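PDB 4L1M: E3 ubiquitin-protein ligase HERC2 from Homo sapiens, which probably transfers ubiquitin to target proteins as a HECT-type E3 ligase, seen here through its first RCC1-like domain, a seven-bladed beta-propeller. Local coordinates for residues 157-162 with 210-215; 162-167 with 215-220; 60-65 with 105-110; 175-180 with 194-199; 268-273 with 316-321. One frame throughout, in Å; residues are numbered along the deposited sequence.

How the contacts relate
From the N terminus, contact 3 comes first. It closes the loop from 60-65 to 105-110 and joins blade 55-88 to blade 97-142. The chain then enters blade 155-198, where contacts 1 and 2 both open. Contact 4 opens and closes within the span of each, pairing the third and fourth strands of that blade. Contact 1 closes at 210-215 and contact 2 just after it, so their segments alternate and the two cross. Both tie blade 155-198 to blade 207-252. Contact 5 follows in series and joins blade 261-304 to blade 313-356. Asp105 of contact 3 also bonds Ser214 of contact 1 and Ser320 of contact 5.

Contact 1 (157-162 with 210-215); sequences HIACGS and VACGSG
Ser162 N donates a hydrogen bond to Gly213 O at 3.2 Å, nearly straight, with an N-H...O angle of 165°. The donor is tilted from the carbonyl plane. This bond joins two neighbouring blades of the RCC1-type beta-propeller, where their innermost strands end in loops. Strands 155-160 and 207-212 belong to separate sheets. They run nearly parallel, their short axes 17° apart and 6.1 Å at closest approach. A water bridges the gap between their backbones. It donates to Cys160 O and accepts from Cys212 N, so two buried polar groups are satisfied without a direct strand-to-strand bond. Side chains also meet across the seam. Ala159 CB meets Val210 CG1 at 4.0 Å and lies 4.3 Å from Cys212 SG. Cys212 CB lies against the backbone at Gly161, 3.4 Å from Gly161 CA. Val210 CG1 is the branch held between its own backbone N and carbonyl carbon (chi1 67°), and it is the branch that Ala159 touches. Outside this first shell, Ile158 and Cys160 face away from the seam and pack on strand 108-113 of the preceding blade. His157 and Val210 both touch Ile168. Ser214 OG is hydrogen-bonded to Asp105 OD2, which fixes the serine from the side of a third blade. Ser162 OG lies alongside this serine, 3.6 Å from Ser214 CB.

Contact 2 (162-167 with 215-220); sequences STYSAA and GDAQTL
Tyr164 spans the gap between the two segments and ends at Thr219. Its CB leaves the strand toward 215-220. CG sits between the backbone N and the carbonyl carbon (chi1 64°), which carries the ring across to 215-220. On one side of the ring, CE1 meets Ala217 CB at 3.9 Å, obliquely to the ring. On the other side, CE2 comes within 3.3 Å of Thr219 OG1, which lies at the ring edge, near its plane. At the tip, OH donates a hydrogen bond to Thr219 OG1 at 2.7 Å. The two side chains slide past each other in opposite directions. The contact is a bridge between adjacent blades of the RCC1-like beta-propeller: strand 164-169 is second in one four-stranded sheet, and strand 218-223 is second in the next. The phenol oxygen also accepts from Gly213 N, in the loop that leads to the second segment. Gln218 O lies close to OH as well, at 2.8 Å, but the angle is too poor for a hydrogen bond. Thr219 OG1 has a further partner in Arg184 O, so the buried threonine hydroxyl has two hydrogen-bond partners. Beyond the tyrosine, the loops approach more loosely, Ser162 OG standing 3.7 Å from Gly215 N. Gln218 turns away to the following blade, where its NE2 bonds Ser271 OG.

Contact 3 (60-65 with 105-110); sequences CAEKRF and DGHHYL. With SO4 (sulfate ion), chain G.
The His107 ring presents its edge to Glu62 and, at another point of that edge, to a sulfate. Glu62 OE1 lies near the ring plane, 3.4 Å from His107 CE1, with the carboxylate and ring planes 80° apart. His107 ND1 makes a weak, in-plane hydrogen bond to sulfate O2. The Tyr109 ring also meets the anion at its edge: OH donates to sulfate O4 at 3.1 Å. Arg64 crosses this tyrosine at about a right angle, its CG 3.4 Å from Tyr109 OH. A bend at chi3 (54°) turns the guanidinium so that NE reaches sulfate O1 at 3.1 Å. Three donors from two blades thus meet one anion, the histidine only weakly. Obliquely to the Tyr109 ring, Ala61 CB touches CE1 at 3.6 Å, while the Trp121 ring meets the same tyrosine. Lys63 NZ forms a salt bridge with Glu62 OE1 from above the carboxylate plane. In the backbone, Glu62 N donates to Gly106 O at 3.0 Å, in the carbonyl plane. The sulfate probably came from the crystallisation liquor. It sits where Arg64, His107 and Tyr109 come together, beside the two loops that each link the first and second strands of neighbouring blades in the RCC1-like propeller.

Contact 4 (175-180 with 194-199); sequences YTWGRG and AIPMLV
Pro196 lies over one face of the Trp177 indole. Its CG stands 3.9 Å from the centroid of the six-membered ring, only 16° off the ring normal, a clear CH-pi contact. Pro196 CB reaches toward the rim and meets Trp177 CE3 at 3.6 Å. Tyr175 and Leu198 cross obliquely on one face of the sheet. Leu198 CD1 sits over a face of the phenol ring, displaced toward its rim, and Leu198 CB is 3.9 Å from Tyr175 CE2. The backbone N of Met197 lies in the ring plane, at its edge. These side chains flank the antiparallel pairing of strands 174-178 and 196-198, the third and fourth strands of a four-stranded propeller blade. Thr176 and Met197 form the hydrogen-bonded pair. Thr176 N donates to Met197 O at 3.1 Å, and Met197 N returns the bond to Thr176 O at 3.0 Å. Their side chains occupy the other face. With CG anti to the backbone N (chi1 -178°) and a bend at chi2 (63°), Leu198 brings CD1 over the tyrosine. Thr176 OG1 touches Val199 CG2 at 3.6 Å and is hydrogen-bonded to Leu185 O. The Tyr175 hydroxyl continues past Leu198 to a hydrogen bond with Glu173 OE1.

Contact 5 (268-273 with 316-321); sequences SQFSIA and VAAGST. With SO4 (sulfate ion), chain F.
Phe270 holds CG between its backbone N and carbonyl carbon (chi1 76°), which brings its ring down to the loop at Ser320. Ser268 places OG anti to its own N (chi1 -178°), which sets the hydroxyl beside a sulfate that also lies against Thr321 CG2. Both residues meet Ser320 O. Ser268 N donates to it at 2.8 Å, in the carbonyl plane and on a lone pair, with an N-H...O angle of 160°. Phe270 CE1 approaches the same oxygen at 3.4 Å, and the oxygen lies in the ring plane, at its edge. One carbonyl is thus met by a backbone N-H and by an aromatic edge. Ser268 OG lies 3.0 Å from sulfate O4 and 3.2 Å from sulfate O1. The ion, probably from the crystallisation liquor, is also bonded by Lys285 NZ and Arg290 NH2. Further along, the contact becomes apolar. Phe270 CZ stands 4.5 Å from Ala318 CB. Ile272 CG2 meets Val316 CG1 at 4.0 Å, and the two side chains cross at a slant. Ser320 OG is hydrogen-bonded to Asp105 OD1, in a loop of another blade. The two segments run in nearly opposite directions in adjacent blades of the RCC1-like beta-propeller. Strand 270-275 lies between strands 261-267 and 280-284 of its blade, while strand 313-318 is the innermost of the next, beside strand 322-327.

Contact 1 (157-162 with 210-215)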
# COMPACT_ATOMS: atom_id res chain seq x y z
N HIS A 157 -8.18 8.74 4.97
CA HIS A 157 -7.27 7.76 4.39
C HIS A 157 -6.34 8.43 3.38
O HIS A 157 -6.70 9.40 2.75
CB HIS A 157 -8.04 6.63 3.75
CG HIS A 157 -7.22 5.40 3.59
ND1 HIS A 157 -6.52 5.08 2.43
CD2 HIS A 157 -6.95 4.41 4.47
CE1 HIS A 157 -5.87 3.94 2.62
NE2 HIS A 157 -6.12 3.52 3.85
N ILE A 158 -5.12 7.91 3.25
CA ILE A 158 -4.16 8.41 2.28
C ILE A 158 -3.44 7.26 1.54
O ILE A 158 -3.30 6.15 2.07
CB ILE A 158 -3.09 9.31 2.92
CG1 ILE A 158 -2.51 8.67 4.16
CG2 ILE A 158 -3.69 10.66 3.24
CD1 ILE A 158 -1.24 9.33 4.67
N ALA A 159 -3.02 7.53 0.31
CA ALA A 159 -2.40 6.50 -0.48
C ALA A 159 -1.48 7.14 -1.48
O ALA A 159 -1.73 8.25 -1.92
CB ALA A 159 -3.45 5.68 -1.18
N CYS A 160 -0.43 6.41 -1.87
CA CYS A 160 0.47 6.83 -2.91
C CYS A 160 0.58 5.78 -4.02
O CYS A 160 0.55 4.57 -3.77
CB CYS A 160 1.85 7.03 -2.34
SG CYS A 160 1.99 8.39 -1.19
N GLY A 161 0.74 6.28 -5.24
CA GLY A 161 1.23 5.48 -6.35
C GLY A 161 2.69 5.80 -6.56
O GLY A 161 3.30 6.52 -5.77
N SER A 162 3.26 5.26 -7.63
CA SER A 162 4.66 5.58 -7.95
C SER A 162 4.80 7.03 -8.35
O SER A 162 5.79 7.67 -8.03
CB SER A 162 5.20 4.67 -9.06
OG SER A 162 4.42 4.80 -10.22
N VAL A 210 -8.77 2.74 -1.20
CA VAL A 210 -8.20 3.04 -2.50
C VAL A 210 -6.76 2.54 -2.51
O VAL A 210 -6.08 2.62 -1.50
CB VAL A 210 -8.26 4.55 -2.82
CG1 VAL A 210 -7.38 5.35 -1.90
CG2 VAL A 210 -7.87 4.82 -4.27
N ALA A 211 -6.29 2.04 -3.65
CA ALA A 211 -4.89 1.64 -3.81
C ALA A 211 -4.35 2.08 -5.20
O ALA A 211 -5.07 2.04 -6.21
CB ALA A 211 -4.73 0.15 -3.61
N CYS A 212 -3.08 2.49 -5.22
CA CYS A 212 -2.46 3.03 -6.39
C CYS A 212 -1.31 2.16 -6.88
O CYS A 212 -0.59 1.58 -6.09
CB CYS A 212 -1.95 4.41 -6.08
SG CYS A 212 -3.24 5.53 -5.52
N GLY A 213 -1.12 2.10 -8.20
CA GLY A 213 -0.11 1.27 -8.81
C GLY A 213 1.10 2.03 -9.33
O GLY A 213 1.31 3.19 -9.01
N SER A 214 1.91 1.33 -10.12
CA SER A 214 3.17 1.82 -10.65
C SER A 214 3.32 1.54 -12.13
O SER A 214 2.45 0.93 -12.75
CB SER A 214 4.35 1.22 -9.90
OG SER A 214 4.37 -0.18 -9.98
N GLY A 215 4.43 2.03 -12.71
CA GLY A 215 4.64 2.03 -14.16
C GLY A 215 3.38 2.57 -14.81
O GLY A 215 2.88 3.62 -14.40
O HOH W 1 -1.54 3.03 -2.77

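Contact 2 (162-167 with 215-220)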
# COMPACT_ATOMS: atom_id res chain seq x y z
N SER A 162 3.26 5.26 -7.63
CA SER A 162 4.66 5.58 -7.95
C SER A 162 4.80 7.03 -8.35
O SER A 162 5.79 7.67 -8.03
CB SER A 162 5.20 4.67 -9.06
OG SER A 162 4.42 4.80 -10.22
N THR A 163 3.78 7.57 -9.04
CA THR A 163 3.83 8.94 -9.51
C THR A 163 2.58 9.78 -9.23
O THR A 163 2.41 10.85 -9.81
CB THR A 163 4.07 8.96 -11.04
OG1 THR A 163 2.99 8.30 -11.69
CG2 THR A 163 5.40 8.28 -11.38
N TYR A 164 1.71 9.29 -8.36
CA TYR A 164 0.48 10.00 -8.03
C TYR A 164 0.07 9.73 -6.61
O TYR A 164 0.78 9.05 -5.88
CB TYR A 164 -0.63 9.69 -9.04
CG TYR A 164 -1.14 8.27 -9.11
CD1 TYR A 164 -0.30 7.21 -9.47
CD2 TYR A 164 -2.48 8.00 -8.91
CE1 TYR A 164 -0.80 5.91 -9.56
CE2 TYR A 164 -2.97 6.71 -9.01
CZ TYR A 164 -2.14 5.67 -9.33
OH TYR A 164 -2.66 4.39 -9.42
N SER A 165 -1.07 10.30 -6.21
CA SER A 165 -1.50 10.29 -4.83
C SER A 165 -3.03 10.24 -4.75
O SER A 165 -3.74 10.62 -5.70
CB SER A 165 -0.98 11.55 -4.13
OG SER A 165 0.44 11.64 -4.17
N ALA A 166 -3.56 9.79 -3.61
CA ALA A 166 -4.99 9.86 -3.38
C ALA A 166 -5.32 10.10 -1.91
O ALA A 166 -4.46 9.94 -1.02
CB ALA A 166 -5.67 8.60 -3.87
N ALA A 167 -6.57 10.50 -1.67
CA ALA A 167 -7.05 10.60 -0.33
C ALA A 167 -8.56 10.47 -0.27
O ALA A 167 -9.25 10.80 -1.21
CB ALA A 167 -6.60 11.92 0.28
N GLY A 215 4.43 2.03 -12.71
CA GLY A 215 4.64 2.03 -14.16
C GLY A 215 3.38 2.57 -14.81
O GLY A 215 2.88 3.62 -14.40
N ASP A 216 2.89 1.86 -15.81
CA ASP A 216 1.61 2.21 -16.43
C ASP A 216 0.58 1.69 -15.50
O ASP A 216 0.32 0.49 -15.44
CB ASP A 216 1.51 1.57 -17.82
CG ASP A 216 2.55 2.14 -18.82
OD1 ASP A 216 3.29 3.09 -18.47
OD2 ASP A 216 2.62 1.63 -19.95
N ALA A 217 0.05 2.58 -14.69
CA ALA A 217 -0.56 2.22 -13.42
C ALA A 217 -2.05 2.11 -13.50
O ALA A 217 -2.71 2.86 -14.21
CB ALA A 217 -0.21 3.26 -12.39
N GLN A 218 -2.56 1.18 -12.71
CA GLN A 218 -3.97 1.06 -12.40
C GLN A 218 -4.27 1.66 -11.05
O GLN A 218 -3.39 1.86 -10.22
CB GLN A 218 -4.41 -0.43 -12.38
CG GLN A 218 -4.15 -1.19 -11.07
CD GLN A 218 -2.72 -1.70 -10.89
OE1 GLN A 218 -1.77 -1.06 -11.26
NE2 GLN A 218 -2.58 -2.87 -10.28
N THR A 219 -5.55 1.91 -10.82
CA THR A 219 -6.02 2.42 -9.55
C THR A 219 -7.23 1.60 -9.17
O THR A 219 -8.04 1.30 -10.02
CB THR A 219 -6.37 3.91 -9.71
OG1 THR A 219 -5.21 4.63 -10.21
CG2 THR A 219 -6.83 4.50 -8.38
N LEU A 220 -7.36 1.23 -7.90
CA LEU A 220 -8.49 0.43 -7.43
C LEU A 220 -9.17 1.13 -6.28
O LEU A 220 -8.52 1.84 -5.51
CB LEU A 220 -8.03 -0.92 -6.95
CG LEU A 220 -7.14 -1.74 -7.89
CD1 LEU A 220 -6.64 -2.97 -7.16
CD2 LEU A 220 -7.90 -2.14 -9.13

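Contact 3 (60-65 with 105-110)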
# COMPACT_ATOMS: atom_id res chain seq x y z
N CYS A 60 6.55 1.64 3.03
CA CYS A 60 7.74 1.33 2.32
C CYS A 60 7.79 2.08 1.00
O CYS A 60 6.91 1.92 0.17
CB CYS A 60 7.79 -0.18 2.07
SG CYS A 60 8.08 -1.16 3.58
N ALA A 61 8.83 2.89 0.83
CA ALA A 61 9.10 3.51 -0.46
C ALA A 61 10.19 2.71 -1.18
O ALA A 61 10.50 1.58 -0.78
CB ALA A 61 9.50 4.96 -0.29
N GLU A 62 10.75 3.26 -2.24
CA GLU A 62 11.72 2.50 -3.04
C GLU A 62 13.10 2.36 -2.41
O GLU A 62 13.67 1.27 -2.46
CB GLU A 62 11.86 3.07 -4.44
CG GLU A 62 12.50 2.09 -5.41
CD GLU A 62 12.98 2.74 -6.69
OE1 GLU A 62 14.09 3.33 -6.67
OE2 GLU A 62 12.25 2.67 -7.69
N LYS A 63 13.65 3.44 -1.86
CA LYS A 63 15.00 3.37 -1.24
C LYS A 63 14.96 3.46 0.27
O LYS A 63 15.96 3.25 0.93
CB LYS A 63 15.90 4.51 -1.75
CG LYS A 63 16.07 4.60 -3.26
CD LYS A 63 16.82 3.41 -3.86
CE LYS A 63 17.33 3.73 -5.27
NZ LYS A 63 17.12 2.63 -6.25
N ARG A 64 13.80 3.78 0.82
CA ARG A 64 13.67 3.94 2.26
C ARG A 64 12.24 3.66 2.73
O ARG A 64 11.34 3.42 1.92
CB ARG A 64 14.11 5.33 2.66
CG ARG A 64 13.42 6.45 1.93
CD ARG A 64 14.04 7.80 2.30
NE ARG A 64 15.50 7.85 2.09
CZ ARG A 64 16.42 7.89 3.08
NH1 ARG A 64 16.07 7.87 4.40
NH2 ARG A 64 17.71 7.96 2.76
N PHE A 65 12.07 3.62 4.04
CA PHE A 65 10.75 3.45 4.62
C PHE A 65 10.52 4.42 5.74
O PHE A 65 11.46 4.87 6.39
CB PHE A 65 10.48 1.99 5.06
CG PHE A 65 11.43 1.46 6.11
CD1 PHE A 65 12.71 1.11 5.80
CD2 PHE A 65 10.99 1.24 7.41
CE1 PHE A 65 13.56 0.60 6.77
CE2 PHE A 65 11.84 0.71 8.37
CZ PHE A 65 13.12 0.39 8.05
N ASP A 105 7.50 1.45 -5.19
CA ASP A 105 8.26 1.89 -6.36
C ASP A 105 8.31 3.42 -6.43
O ASP A 105 8.59 3.99 -7.49
CB ASP A 105 7.65 1.33 -7.68
CG ASP A 105 7.50 -0.23 -7.67
OD1 ASP A 105 8.46 -0.94 -7.24
OD2 ASP A 105 6.42 -0.76 -8.09
N GLY A 106 8.05 4.09 -5.30
CA GLY A 106 7.91 5.56 -5.25
C GLY A 106 8.96 6.32 -4.44
O GLY A 106 9.77 5.73 -3.72
N HIS A 107 8.92 7.64 -4.57
CA HIS A 107 9.88 8.58 -3.98
C HIS A 107 9.16 9.79 -3.37
O HIS A 107 9.69 10.90 -3.38
CB HIS A 107 10.90 9.08 -5.06
CG HIS A 107 11.64 7.98 -5.74
ND1 HIS A 107 12.91 7.60 -5.36
CD2 HIS A 107 11.26 7.12 -6.73
CE1 HIS A 107 13.30 6.57 -6.09
NE2 HIS A 107 12.31 6.25 -6.93
N HIS A 108 7.93 9.59 -2.92
CA HIS A 108 7.24 10.64 -2.23
C HIS A 108 6.39 10.05 -1.13
O HIS A 108 6.11 8.87 -1.15
CB HIS A 108 6.43 11.53 -3.18
CG HIS A 108 5.15 10.93 -3.65
ND1 HIS A 108 5.10 9.82 -4.47
CD2 HIS A 108 3.86 11.33 -3.49
CE1 HIS A 108 3.85 9.55 -4.77
NE2 HIS A 108 3.07 10.45 -4.19
N TYR A 109 6.03 10.89 -0.17
CA TYR A 109 5.43 10.43 1.07
C TYR A 109 4.24 11.30 1.38
O TYR A 109 4.24 12.49 1.05
CB TYR A 109 6.48 10.52 2.18
CG TYR A 109 7.82 10.01 1.71
CD1 TYR A 109 8.15 8.67 1.79
CD2 TYR A 109 8.72 10.87 1.11
CE1 TYR A 109 9.36 8.20 1.33
CE2 TYR A 109 9.93 10.42 0.64
CZ TYR A 109 10.25 9.08 0.75
OH TYR A 109 11.48 8.64 0.25
N LEU A 110 3.23 10.70 2.02
CA LEU A 110 2.15 11.44 2.65
C LEU A 110 2.04 11.11 4.14
O LEU A 110 2.32 9.98 4.56
CB LEU A 110 0.82 11.06 2.01
CG LEU A 110 0.68 11.31 0.54
CD1 LEU A 110 -0.73 10.91 0.12
CD2 LEU A 110 0.91 12.77 0.19
S SO4 G . 14.43 8.75 -1.99
O1 SO4 G . 15.43 8.71 -0.89
O2 SO4 G . 15.15 8.88 -3.28
O3 SO4 G . 13.64 7.48 -1.97
O4 SO4 G . 13.48 9.88 -1.79

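Contact 4 (175-180 with 194-199)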
# COMPACT_ATOMS: atom_id res chain seq x y z
N TYR A 175 -10.20 11.82 -3.79
CA TYR A 175 -9.42 12.85 -4.48
C TYR A 175 -8.16 12.18 -4.97
O TYR A 175 -7.59 11.39 -4.25
CB TYR A 175 -9.06 14.01 -3.53
CG TYR A 175 -10.26 14.88 -3.20
CD1 TYR A 175 -11.15 14.52 -2.21
CD2 TYR A 175 -10.52 16.03 -3.93
CE1 TYR A 175 -12.25 15.30 -1.92
CE2 TYR A 175 -11.63 16.81 -3.66
CZ TYR A 175 -12.50 16.44 -2.66
OH TYR A 175 -13.61 17.23 -2.38
N THR A 176 -7.77 12.46 -6.21
CA THR A 176 -6.51 11.97 -6.74
C THR A 176 -5.74 13.12 -7.35
O THR A 176 -6.32 14.15 -7.67
CB THR A 176 -6.74 10.92 -7.83
OG1 THR A 176 -7.70 11.41 -8.76
CG2 THR A 176 -7.25 9.61 -7.23
N TRP A 177 -4.41 12.98 -7.45
CA TRP A 177 -3.57 14.01 -8.07
C TRP A 177 -2.19 13.45 -8.40
O TRP A 177 -1.82 12.39 -7.93
CB TRP A 177 -3.48 15.27 -7.20
CG TRP A 177 -2.81 15.10 -5.85
CD1 TRP A 177 -1.52 15.43 -5.52
CD2 TRP A 177 -3.40 14.57 -4.65
NE1 TRP A 177 -1.27 15.14 -4.21
CE2 TRP A 177 -2.39 14.61 -3.65
CE3 TRP A 177 -4.66 14.06 -4.32
CZ2 TRP A 177 -2.62 14.16 -2.34
CZ3 TRP A 177 -4.88 13.60 -3.02
CH2 TRP A 177 -3.87 13.67 -2.04
N GLY A 178 -1.45 14.18 -9.22
CA GLY A 178 -0.13 13.73 -9.71
C GLY A 178 -0.19 13.45 -11.19
O GLY A 178 -0.96 14.09 -11.91
N ARG A 179 0.60 12.48 -11.65
CA ARG A 179 0.68 12.15 -13.08
C ARG A 179 -0.61 11.54 -13.54
O ARG A 179 -1.26 10.82 -12.81
CB ARG A 179 1.82 11.20 -13.36
CG ARG A 179 3.20 11.81 -13.21
CD ARG A 179 3.54 12.67 -14.41
NE ARG A 179 4.95 13.12 -14.38
CZ ARG A 179 5.48 14.02 -15.22
NH1 ARG A 179 4.75 14.60 -16.16
NH2 ARG A 179 6.76 14.34 -15.13
N GLY A 180 -0.99 11.83 -14.78
CA GLY A 180 -2.29 11.44 -15.31
C GLY A 180 -2.25 10.38 -16.39
O GLY A 180 -3.30 9.93 -16.84
N ALA A 194 -1.80 18.95 -10.20
CA ALA A 194 -0.93 19.34 -9.09
C ALA A 194 -1.72 19.73 -7.81
O ALA A 194 -1.12 20.13 -6.80
CB ALA A 194 -0.06 20.52 -9.53
N ILE A 195 -3.04 19.67 -7.91
CA ILE A 195 -3.95 20.03 -6.84
C ILE A 195 -4.94 18.85 -6.74
O ILE A 195 -5.37 18.34 -7.77
CB ILE A 195 -4.71 21.33 -7.20
CG1 ILE A 195 -3.80 22.56 -7.01
CG2 ILE A 195 -5.99 21.50 -6.39
CD1 ILE A 195 -3.42 22.87 -5.58
N PRO A 196 -5.29 18.41 -5.52
CA PRO A 196 -6.22 17.28 -5.41
C PRO A 196 -7.54 17.53 -6.12
O PRO A 196 -8.09 18.61 -6.03
CB PRO A 196 -6.44 17.17 -3.90
CG PRO A 196 -5.20 17.71 -3.30
CD PRO A 196 -4.76 18.83 -4.21
N MET A 197 -8.02 16.53 -6.84
CA MET A 197 -9.24 16.68 -7.63
C MET A 197 -10.21 15.55 -7.37
O MET A 197 -9.84 14.38 -7.39
CB MET A 197 -8.91 16.78 -9.11
CG MET A 197 -10.10 17.16 -9.99
SD MET A 197 -9.54 17.48 -11.67
CE MET A 197 -11.06 17.16 -12.62
N LEU A 198 -11.47 15.93 -7.14
CA LEU A 198 -12.54 15.00 -6.88
C LEU A 198 -12.70 14.01 -8.00
O LEU A 198 -12.72 14.40 -9.16
CB LEU A 198 -13.86 15.76 -6.71
CG LEU A 198 -15.11 14.92 -6.37
CD1 LEU A 198 -14.94 14.24 -5.01
CD2 LEU A 198 -16.36 15.77 -6.36
N VAL A 199 -12.82 12.73 -7.66
CA VAL A 199 -13.18 11.73 -8.65
C VAL A 199 -14.72 11.74 -8.81
O VAL A 199 -15.44 11.01 -8.13
CB VAL A 199 -12.63 10.33 -8.30
CG1 VAL A 199 -12.98 9.32 -9.38
CG2 VAL A 199 -11.13 10.38 -8.17

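Contact 5 (268-273 with 316-321)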
# COMPACT_ATOMS: atom_id res chain seq x y z
N SER A 268 3.21 -4.43 -8.51
CA SER A 268 3.62 -3.99 -9.86
C SER A 268 2.85 -4.75 -10.92
O SER A 268 3.04 -5.94 -11.11
CB SER A 268 5.13 -4.19 -10.06
OG SER A 268 5.51 -3.72 -11.34
N GLN A 269 1.93 -4.04 -11.56
CA GLN A 269 1.11 -4.57 -12.65
C GLN A 269 0.16 -5.68 -12.24
O GLN A 269 -0.26 -6.47 -13.09
CB GLN A 269 2.01 -5.02 -13.83
CG GLN A 269 2.90 -3.89 -14.40
CD GLN A 269 2.09 -2.79 -15.07
OE1 GLN A 269 1.38 -3.06 -16.01
NE2 GLN A 269 2.15 -1.59 -14.56
N PHE A 270 -0.19 -5.74 -10.96
CA PHE A 270 -1.21 -6.69 -10.48
C PHE A 270 -2.00 -6.12 -9.32
O PHE A 270 -1.60 -5.16 -8.69
CB PHE A 270 -0.62 -8.06 -10.13
CG PHE A 270 0.12 -8.12 -8.82
CD1 PHE A 270 1.43 -7.72 -8.74
CD2 PHE A 270 -0.47 -8.64 -7.69
CE1 PHE A 270 2.14 -7.82 -7.53
CE2 PHE A 270 0.23 -8.74 -6.49
CZ PHE A 270 1.53 -8.31 -6.41
N SER A 271 -3.13 -6.75 -9.05
CA SER A 271 -4.12 -6.22 -8.17
C SER A 271 -4.58 -7.29 -7.20
O SER A 271 -4.54 -8.48 -7.50
CB SER A 271 -5.29 -5.75 -9.01
OG SER A 271 -4.88 -4.77 -9.94
N ILE A 272 -5.05 -6.85 -6.04
CA ILE A 272 -5.46 -7.70 -4.95
C ILE A 272 -6.77 -7.16 -4.36
O ILE A 272 -6.94 -5.96 -4.19
CB ILE A 272 -4.42 -7.62 -3.83
CG1 ILE A 272 -3.09 -8.24 -4.26
CG2 ILE A 272 -4.93 -8.29 -2.55
CD1 ILE A 272 -3.12 -9.75 -4.23
N ALA A 273 -7.67 -8.06 -3.98
CA ALA A 273 -8.83 -7.69 -3.20
C ALA A 273 -9.00 -8.66 -2.05
O ALA A 273 -8.71 -9.85 -2.18
CB ALA A 273 -10.06 -7.73 -4.06
N VAL A 316 -3.36 -7.90 3.75
CA VAL A 316 -2.43 -8.30 2.71
C VAL A 316 -1.55 -7.10 2.43
O VAL A 316 -2.03 -5.99 2.37
CB VAL A 316 -3.14 -8.68 1.39
CG1 VAL A 316 -2.13 -8.83 0.26
CG2 VAL A 316 -3.93 -9.97 1.57
N ALA A 317 -0.26 -7.35 2.25
CA ALA A 317 0.70 -6.29 1.93
C ALA A 317 1.40 -6.71 0.64
O ALA A 317 1.98 -7.78 0.57
CB ALA A 317 1.68 -6.12 3.05
N ALA A 318 1.29 -5.87 -0.38
CA ALA A 318 1.83 -6.16 -1.70
C ALA A 318 3.06 -5.32 -1.91
O ALA A 318 2.96 -4.12 -1.91
CB ALA A 318 0.80 -5.85 -2.77
N GLY A 319 4.22 -5.95 -2.05
CA GLY A 319 5.44 -5.28 -2.46
C GLY A 319 5.39 -5.17 -3.97
O GLY A 319 4.33 -5.28 -4.55
N SER A 320 6.53 -4.95 -4.62
CA SER A 320 6.55 -4.85 -6.09
C SER A 320 6.14 -6.17 -6.74
O SER A 320 5.18 -6.22 -7.51
CB SER A 320 7.92 -4.45 -6.57
OG SER A 320 8.23 -3.18 -6.05
N THR A 321 6.85 -7.24 -6.40
CA THR A 321 6.59 -8.55 -6.97
C THR A 321 6.45 -9.68 -5.93
O THR A 321 6.60 -10.85 -6.28
CB THR A 321 7.69 -8.91 -7.98
OG1 THR A 321 8.95 -8.95 -7.32
CG2 THR A 321 7.76 -7.89 -9.10
S SO4 F . 7.79 -5.81 -13.45
O1 SO4 F . 7.97 -5.71 -12.00
O2 SO4 F . 8.86 -5.00 -14.09
O3 SO4 F . 7.89 -7.20 -13.94
O4 SO4 F . 6.43 -5.33 -13.76